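Local coordinates for protein halogenase PltM (Pseudomonas fluorescens, PDB 6BZN) that halogenates phenolic substrates, accepting chloride, bromide or iodide, and binds FAD as a flavin-dependent halogenase, at residues S401-V415 and M478-A492. Residues are numbered along the deposited sequence; the frame is centred on the assembly and turned at random.
Sequences SCSYEAFSDFHLWNV and MQQAREQARPVAETA
Met-478 CE and Leu-412 CD2 meet end-on at 4.1 Å at the heart of a mainly apolar contact between two helix-helix junctions, where helix 383-406 passes into 410-441 and helix 465-483 into 488-502. Bends at chi2 (-54°) and chi3 curl Met-478 into a knob among Cys-402, Glu-405, Ala-406 and Leu-412, its CE 3.5 Å from Ala-406 N and its CB against Cys-402 SG. Leu-412 fills the matching hole of Met-478, Val-488, Thr-491 and Ala-492, Leu-412 CD1 meeting Thr-491 CG2 at 3.7 Å. Farther along, Val-415 and the obliquely set His-411 ring both touch Ala-492 CB. The Glu-405 carboxylate lies against the aliphatic stem of Arg-482, whose guanidinium turns back to hold Gln-479 OE1 through NE and NH2; a water donates to Glu-405 OE2 and weakly to Ala-481 O. Asp-409 OD2 caps helix 410-441, accepting from Leu-412 N at 3.0 Å; a second water joins it weakly to Val-488 O. Segments 410-415 and 488-492 run nearly parallel, 12° apart, whereas 401-406 and 478-483 cross at 54°. Leu-495 of helix 488-502 packs on Leu-412, Val-415 and Met-478, Trp-416 on Met-478, Cys-402 and Ala-406, and Trp-413 carries helix 410-441 onto strand 126-131 at Val-127.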
loop_
_atom_site.group_PDB
_atom_site.type_symbol
_atom_site.label_atom_id
_atom_site.label_comp_id
_atom_site.label_asym_id
_atom_site.label_seq_id
_atom_site.Cartn_x
_atom_site.Cartn_y
_atom_site.Cartn_z
ATOM N N SER A 401 7.784 -10.942 -4.318
ATOM C CA SER A 401 8.853 -11.939 -4.356
ATOM C C SER A 401 9.473 -12.022 -5.754
ATOM O O SER A 401 10.696 -12.022 -5.902
ATOM C CB SER A 401 8.373 -13.316 -3.887
ATOM O OG SER A 401 7.339 -13.834 -4.712
ATOM N N CYS A 402 8.637 -12.062 -6.786
ATOM C CA CYS A 402 9.157 -12.092 -8.166
ATOM C C CYS A 402 9.914 -10.799 -8.523
ATOM O O CYS A 402 10.902 -10.850 -9.254
ATOM C CB CYS A 402 8.035 -12.385 -9.160
ATOM S SG CYS A 402 7.357 -14.056 -8.960
ATOM N N SER A 403 9.473 -9.656 -7.993
ATOM C CA SER A 403 10.170 -8.399 -8.202
ATOM C C SER A 403 11.569 -8.398 -7.586
ATOM O O SER A 403 12.521 -7.960 -8.217
ATOM C CB SER A 403 9.366 -7.230 -7.636
ATOM O OG SER A 403 8.142 -7.082 -8.321
ATOM N N TYR A 404 11.683 -8.875 -6.349
ATOM C CA TYR A 404 12.990 -8.945 -5.696
ATOM C C TYR A 404 13.981 -9.824 -6.505
ATOM O O TYR A 404 15.167 -9.551 -6.518
ATOM C CB TYR A 404 12.872 -9.460 -4.263
ATOM C CG TYR A 404 12.658 -8.402 -3.190
ATOM C CD1 TYR A 404 11.393 -7.905 -2.905
ATOM C CD2 TYR A 404 13.726 -7.922 -2.428
ATOM C CE1 TYR A 404 11.200 -6.969 -1.894
ATOM C CE2 TYR A 404 13.531 -6.986 -1.422
ATOM C CZ TYR A 404 12.263 -6.512 -1.151
ATOM O OH TYR A 404 12.070 -5.585 -0.128
ATOM N N GLU A 405 13.491 -10.871 -7.166
ATOM C CA GLU A 405 14.353 -11.678 -8.040
ATOM C C GLU A 405 14.741 -10.879 -9.290
ATOM O O GLU A 405 15.889 -10.930 -9.731
ATOM C CB GLU A 405 13.662 -12.976 -8.433
ATOM C CG GLU A 405 14.500 -13.913 -9.298
ATOM C CD GLU A 405 15.737 -14.464 -8.604
ATOM O OE1 GLU A 405 15.803 -14.499 -7.352
ATOM O OE2 GLU A 405 16.655 -14.887 -9.339
ATOM N N ALA A 406 13.788 -10.136 -9.845
ATOM C CA ALA A 406 14.055 -9.273 -10.990
ATOM C C ALA A 406 15.037 -8.130 -10.694
ATOM O O ALA A 406 15.589 -7.557 -11.638
ATOM C CB ALA A 406 12.762 -8.708 -11.547
ATOM N N PHE A 407 15.245 -7.782 -9.421
ATOM C CA PHE A 407 16.269 -6.804 -9.053
ATOM C C PHE A 407 17.697 -7.199 -9.465
ATOM O O PHE A 407 18.586 -6.351 -9.431
ATOM C CB PHE A 407 16.337 -6.566 -7.531
ATOM C CG PHE A 407 15.133 -5.892 -6.894
ATOM C CD1 PHE A 407 14.109 -5.273 -7.623
ATOM C CD2 PHE A 407 15.079 -5.830 -5.501
ATOM C CE1 PHE A 407 13.035 -4.658 -6.961
ATOM C CE2 PHE A 407 14.027 -5.210 -4.845
ATOM C CZ PHE A 407 12.995 -4.632 -5.569
ATOM N N SER A 408 17.939 -8.470 -9.800
ATOM C CA SER A 408 19.302 -8.939 -10.128
ATOM C C SER A 408 19.931 -8.322 -11.379
ATOM O O SER A 408 21.133 -8.412 -11.534
ATOM C CB SER A 408 19.343 -10.467 -10.291
ATOM O OG SER A 408 18.470 -10.875 -11.326
ATOM N N ASP A 409 19.139 -7.739 -12.266
ATOM C CA ASP A 409 19.644 -7.265 -13.562
ATOM C C ASP A 409 18.719 -6.185 -14.117
ATOM O O ASP A 409 17.493 -6.327 -14.060
ATOM C CB ASP A 409 19.705 -8.460 -14.520
ATOM C CG ASP A 409 20.129 -8.073 -15.919
ATOM O OD1 ASP A 409 21.312 -7.757 -16.109
ATOM O OD2 ASP A 409 19.276 -8.086 -16.825
ATOM N N PHE A 410 19.279 -5.090 -14.638
ATOM C CA PHE A 410 18.419 -4.018 -15.109
ATOM C C PHE A 410 17.520 -4.441 -16.268
ATOM O O PHE A 410 16.333 -4.144 -16.255
ATOM C CB PHE A 410 19.165 -2.746 -15.518
ATOM C CG PHE A 410 18.252 -1.766 -16.171
ATOM C CD1 PHE A 410 17.306 -1.090 -15.407
ATOM C CD2 PHE A 410 18.224 -1.627 -17.560
ATOM C CE1 PHE A 410 16.391 -0.237 -16.005
ATOM C CE2 PHE A 410 17.313 -0.770 -18.163
ATOM C CZ PHE A 410 16.398 -0.079 -17.388
ATOM N N HIS A 411 18.084 -5.109 -17.285
ATOM C CA HIS A 411 17.272 -5.522 -18.435
ATOM C C HIS A 411 16.104 -6.411 -17.978
ATOM O O HIS A 411 14.958 -6.217 -18.406
ATOM C CB HIS A 411 18.121 -6.211 -19.522
ATOM C CG HIS A 411 17.324 -6.665 -20.705
ATOM N ND1 HIS A 411 16.712 -5.781 -21.571
ATOM C CD2 HIS A 411 17.016 -7.906 -21.156
ATOM C CE1 HIS A 411 16.058 -6.459 -22.499
ATOM N NE2 HIS A 411 16.220 -7.748 -22.265
ATOM N N LEU A 412 16.383 -7.342 -17.073
ATOM C CA LEU A 412 15.344 -8.203 -16.506
ATOM C C LEU A 412 14.293 -7.358 -15.779
ATOM O O LEU A 412 13.084 -7.546 -15.993
ATOM C CB LEU A 412 15.958 -9.256 -15.576
ATOM C CG LEU A 412 15.013 -10.213 -14.837
ATOM C CD1 LEU A 412 14.105 -10.952 -15.794
ATOM C CD2 LEU A 412 15.832 -11.179 -13.998
ATOM N N TRP A 413 14.748 -6.407 -14.963
ATOM C CA TRP A 413 13.816 -5.504 -14.288
ATOM C C TRP A 413 12.946 -4.766 -15.308
ATOM O O TRP A 413 11.729 -4.677 -15.155
ATOM C CB TRP A 413 14.507 -4.496 -13.365
ATOM C CG TRP A 413 13.499 -3.605 -12.787
ATOM C CD1 TRP A 413 13.188 -2.338 -13.190
ATOM C CD2 TRP A 413 12.561 -3.946 -11.774
ATOM N NE1 TRP A 413 12.128 -1.864 -12.462
ATOM C CE2 TRP A 413 11.727 -2.831 -11.582
ATOM C CE3 TRP A 413 12.353 -5.086 -10.992
ATOM C CZ2 TRP A 413 10.703 -2.817 -10.628
ATOM C CZ3 TRP A 413 11.343 -5.076 -10.046
ATOM C CH2 TRP A 413 10.521 -3.949 -9.875
ATOM N N ASN A 414 13.579 -4.236 -16.350
ATOM C CA ASN A 414 12.852 -3.473 -17.361
ATOM C C ASN A 414 11.736 -4.323 -17.966
ATOM O O ASN A 414 10.587 -3.875 -18.037
ATOM C CB ASN A 414 13.847 -2.942 -18.420
ATOM C CG ASN A 414 13.185 -2.140 -19.522
ATOM O OD1 ASN A 414 12.061 -1.665 -19.399
ATOM N ND2 ASN A 414 13.905 -1.993 -20.637
ATOM N N VAL A 415 12.043 -5.567 -18.351
ATOM C CA VAL A 415 11.011 -6.440 -18.903
ATOM C C VAL A 415 9.944 -6.736 -17.833
ATOM O O VAL A 415 8.741 -6.598 -18.081
ATOM C CB VAL A 415 11.578 -7.762 -19.470
ATOM C CG1 VAL A 415 10.456 -8.584 -20.055
ATOM C CG2 VAL A 415 12.607 -7.488 -20.576
ATOM N N MET A 478 9.649 -16.378 -13.174
ATOM C CA MET A 478 10.548 -15.811 -12.159
ATOM C C MET A 478 10.911 -16.776 -11.036
ATOM O O MET A 478 12.069 -16.819 -10.629
ATOM C CB MET A 478 9.967 -14.533 -11.556
ATOM C CG MET A 478 9.830 -13.380 -12.537
ATOM S SD MET A 478 11.349 -12.953 -13.421
ATOM C CE MET A 478 12.439 -12.517 -12.076
ATOM N N GLN A 479 9.943 -17.541 -10.539
ATOM C CA GLN A 479 10.223 -18.494 -9.452
ATOM C C GLN A 479 11.155 -19.611 -9.940
ATOM O O GLN A 479 12.084 -19.994 -9.233
ATOM C CB GLN A 479 8.928 -19.055 -8.833
ATOM C CG GLN A 479 8.102 -18.022 -8.044
ATOM C CD GLN A 479 8.792 -17.467 -6.790
ATOM O OE1 GLN A 479 9.735 -18.065 -6.257
ATOM N NE2 GLN A 479 8.311 -16.316 -6.306
ATOM N N GLN A 480 10.923 -20.100 -11.155
ATOM C CA GLN A 480 11.795 -21.107 -11.760
ATOM C C GLN A 480 13.213 -20.565 -11.984
ATOM O O GLN A 480 14.203 -21.261 -11.727
ATOM C CB GLN A 480 11.202 -21.592 -13.078
ATOM C CG GLN A 480 11.935 -22.769 -13.693
ATOM C CD GLN A 480 11.457 -23.055 -15.102
ATOM O OE1 GLN A 480 11.821 -22.340 -16.039
ATOM N NE2 GLN A 480 10.632 -24.086 -15.262
ATOM N N ALA A 481 13.298 -19.320 -12.451
ATOM C CA ALA A 481 14.575 -18.618 -12.575
ATOM C C ALA A 481 15.330 -18.539 -11.243
ATOM O O ALA A 481 16.548 -18.774 -11.209
ATOM C CB ALA A 481 14.361 -17.225 -13.153
ATOM N N ARG A 482 14.627 -18.210 -10.155
ATOM C CA ARG A 482 15.248 -18.206 -8.825
ATOM C C ARG A 482 15.687 -19.630 -8.481
ATOM O O ARG A 482 16.864 -19.865 -8.216
ATOM C CB ARG A 482 14.296 -17.673 -7.741
ATOM C CG ARG A 482 14.887 -17.672 -6.320
ATOM C CD ARG A 482 13.890 -17.237 -5.254
ATOM N NE ARG A 482 12.652 -18.021 -5.315
ATOM C CZ ARG A 482 12.521 -19.293 -4.930
ATOM N NH1 ARG A 482 13.545 -19.983 -4.417
ATOM N NH2 ARG A 482 11.341 -19.893 -5.059
ATOM N N GLU A 483 14.740 -20.566 -8.520
ATOM C CA GLU A 483 14.971 -21.959 -8.076
ATOM C C GLU A 483 16.127 -22.636 -8.794
ATOM O O GLU A 483 16.910 -23.347 -8.165
ATOM C CB GLU A 483 13.721 -22.822 -8.275
ATOM C CG GLU A 483 12.575 -22.532 -7.314
ATOM C CD GLU A 483 11.232 -23.091 -7.789
ATOM O OE1 GLU A 483 11.208 -23.894 -8.751
ATOM O OE2 GLU A 483 10.187 -22.720 -7.202
ATOM N N GLN A 484 16.225 -22.414 -10.104
ATOM C CA GLN A 484 17.252 -23.057 -10.935
ATOM C C GLN A 484 18.439 -22.158 -11.292
ATOM O O GLN A 484 19.283 -22.550 -12.094
ATOM C CB GLN A 484 16.610 -23.593 -12.206
ATOM C CG GLN A 484 15.711 -24.783 -11.945
ATOM C CD GLN A 484 14.824 -25.113 -13.120
ATOM O OE1 GLN A 484 15.113 -24.735 -14.254
ATOM N NE2 GLN A 484 13.734 -25.818 -12.858
ATOM N N ALA A 485 18.514 -20.968 -10.696
ATOM C CA ALA A 485 19.595 -20.015 -10.976
ATOM C C ALA A 485 19.815 -19.816 -12.489
ATOM O O ALA A 485 20.936 -19.907 -12.978
ATOM C CB ALA A 485 20.880 -20.473 -10.294
ATOM N N ARG A 486 18.730 -19.560 -13.218
ATOM C CA ARG A 486 18.772 -19.441 -14.686
ATOM C C ARG A 486 19.453 -18.143 -15.125
ATOM O O ARG A 486 19.441 -17.179 -14.376
ATOM C CB ARG A 486 17.356 -19.472 -15.269
ATOM C CG ARG A 486 16.612 -20.776 -15.052
ATOM C CD ARG A 486 17.161 -21.899 -15.917
ATOM N NE ARG A 486 16.205 -23.005 -16.028
ATOM C CZ ARG A 486 15.166 -23.066 -16.871
ATOM N NH1 ARG A 486 14.890 -22.079 -17.720
ATOM N NH2 ARG A 486 14.375 -24.140 -16.863
ATOM N N PRO A 487 20.037 -18.106 -16.347
ATOM C CA PRO A 487 20.658 -16.849 -16.785
ATOM C C PRO A 487 19.617 -15.745 -17.016
ATOM O O PRO A 487 18.553 -16.007 -17.588
ATOM C CB PRO A 487 21.351 -17.218 -18.112
ATOM C CG PRO A 487 21.278 -18.703 -18.224
ATOM C CD PRO A 487 20.140 -19.160 -17.372
ATOM N N VAL A 488 19.940 -14.530 -16.583
ATOM C CA VAL A 488 18.990 -13.414 -16.646
ATOM C C VAL A 488 18.494 -13.083 -18.061
ATOM O O VAL A 488 17.343 -12.685 -18.227
ATOM C CB VAL A 488 19.528 -12.137 -15.949
ATOM C CG1 VAL A 488 19.754 -12.411 -14.460
ATOM C CG2 VAL A 488 20.787 -11.585 -16.614
ATOM N N ALA A 489 19.338 -13.273 -19.079
ATOM C CA ALA A 489 18.922 -13.020 -20.474
ATOM C C ALA A 489 17.802 -13.959 -20.933
ATOM O O ALA A 489 16.892 -13.548 -21.652
ATOM C CB ALA A 489 20.116 -13.099 -21.427
ATOM N N GLU A 490 17.869 -15.213 -20.509
ATOM C CA GLU A 490 16.846 -16.211 -20.828
ATOM C C GLU A 490 15.511 -15.859 -20.182
ATOM O O GLU A 490 14.455 -15.937 -20.805
ATOM C CB GLU A 490 17.287 -17.583 -20.331
ATOM C CG GLU A 490 16.284 -18.702 -20.559
ATOM C CD GLU A 490 16.696 -19.964 -19.828
ATOM O OE1 GLU A 490 16.152 -20.215 -18.730
ATOM O OE2 GLU A 490 17.592 -20.677 -20.334
ATOM N N THR A 491 15.585 -15.504 -18.911
ATOM C CA THR A 491 14.410 -15.128 -18.135
ATOM C C THR A 491 13.741 -13.881 -18.739
ATOM O O THR A 491 12.543 -13.891 -18.999
ATOM C CB THR A 491 14.817 -14.912 -16.671
ATOM O OG1 THR A 491 15.526 -16.079 -16.208
ATOM C CG2 THR A 491 13.610 -14.644 -15.786
ATOM N N ALA A 492 14.522 -12.832 -18.990
ATOM C CA ALA A 492 13.990 -11.607 -19.594
ATOM C C ALA A 492 13.296 -11.913 -20.917
ATOM O O ALA A 492 12.204 -11.411 -21.194
ATOM C CB ALA A 492 15.092 -10.589 -19.805
HETATM O O HOH W 1 18.678 -16.498 -9.967
HETATM O O HOH W 2 18.372 -9.809 -18.671
#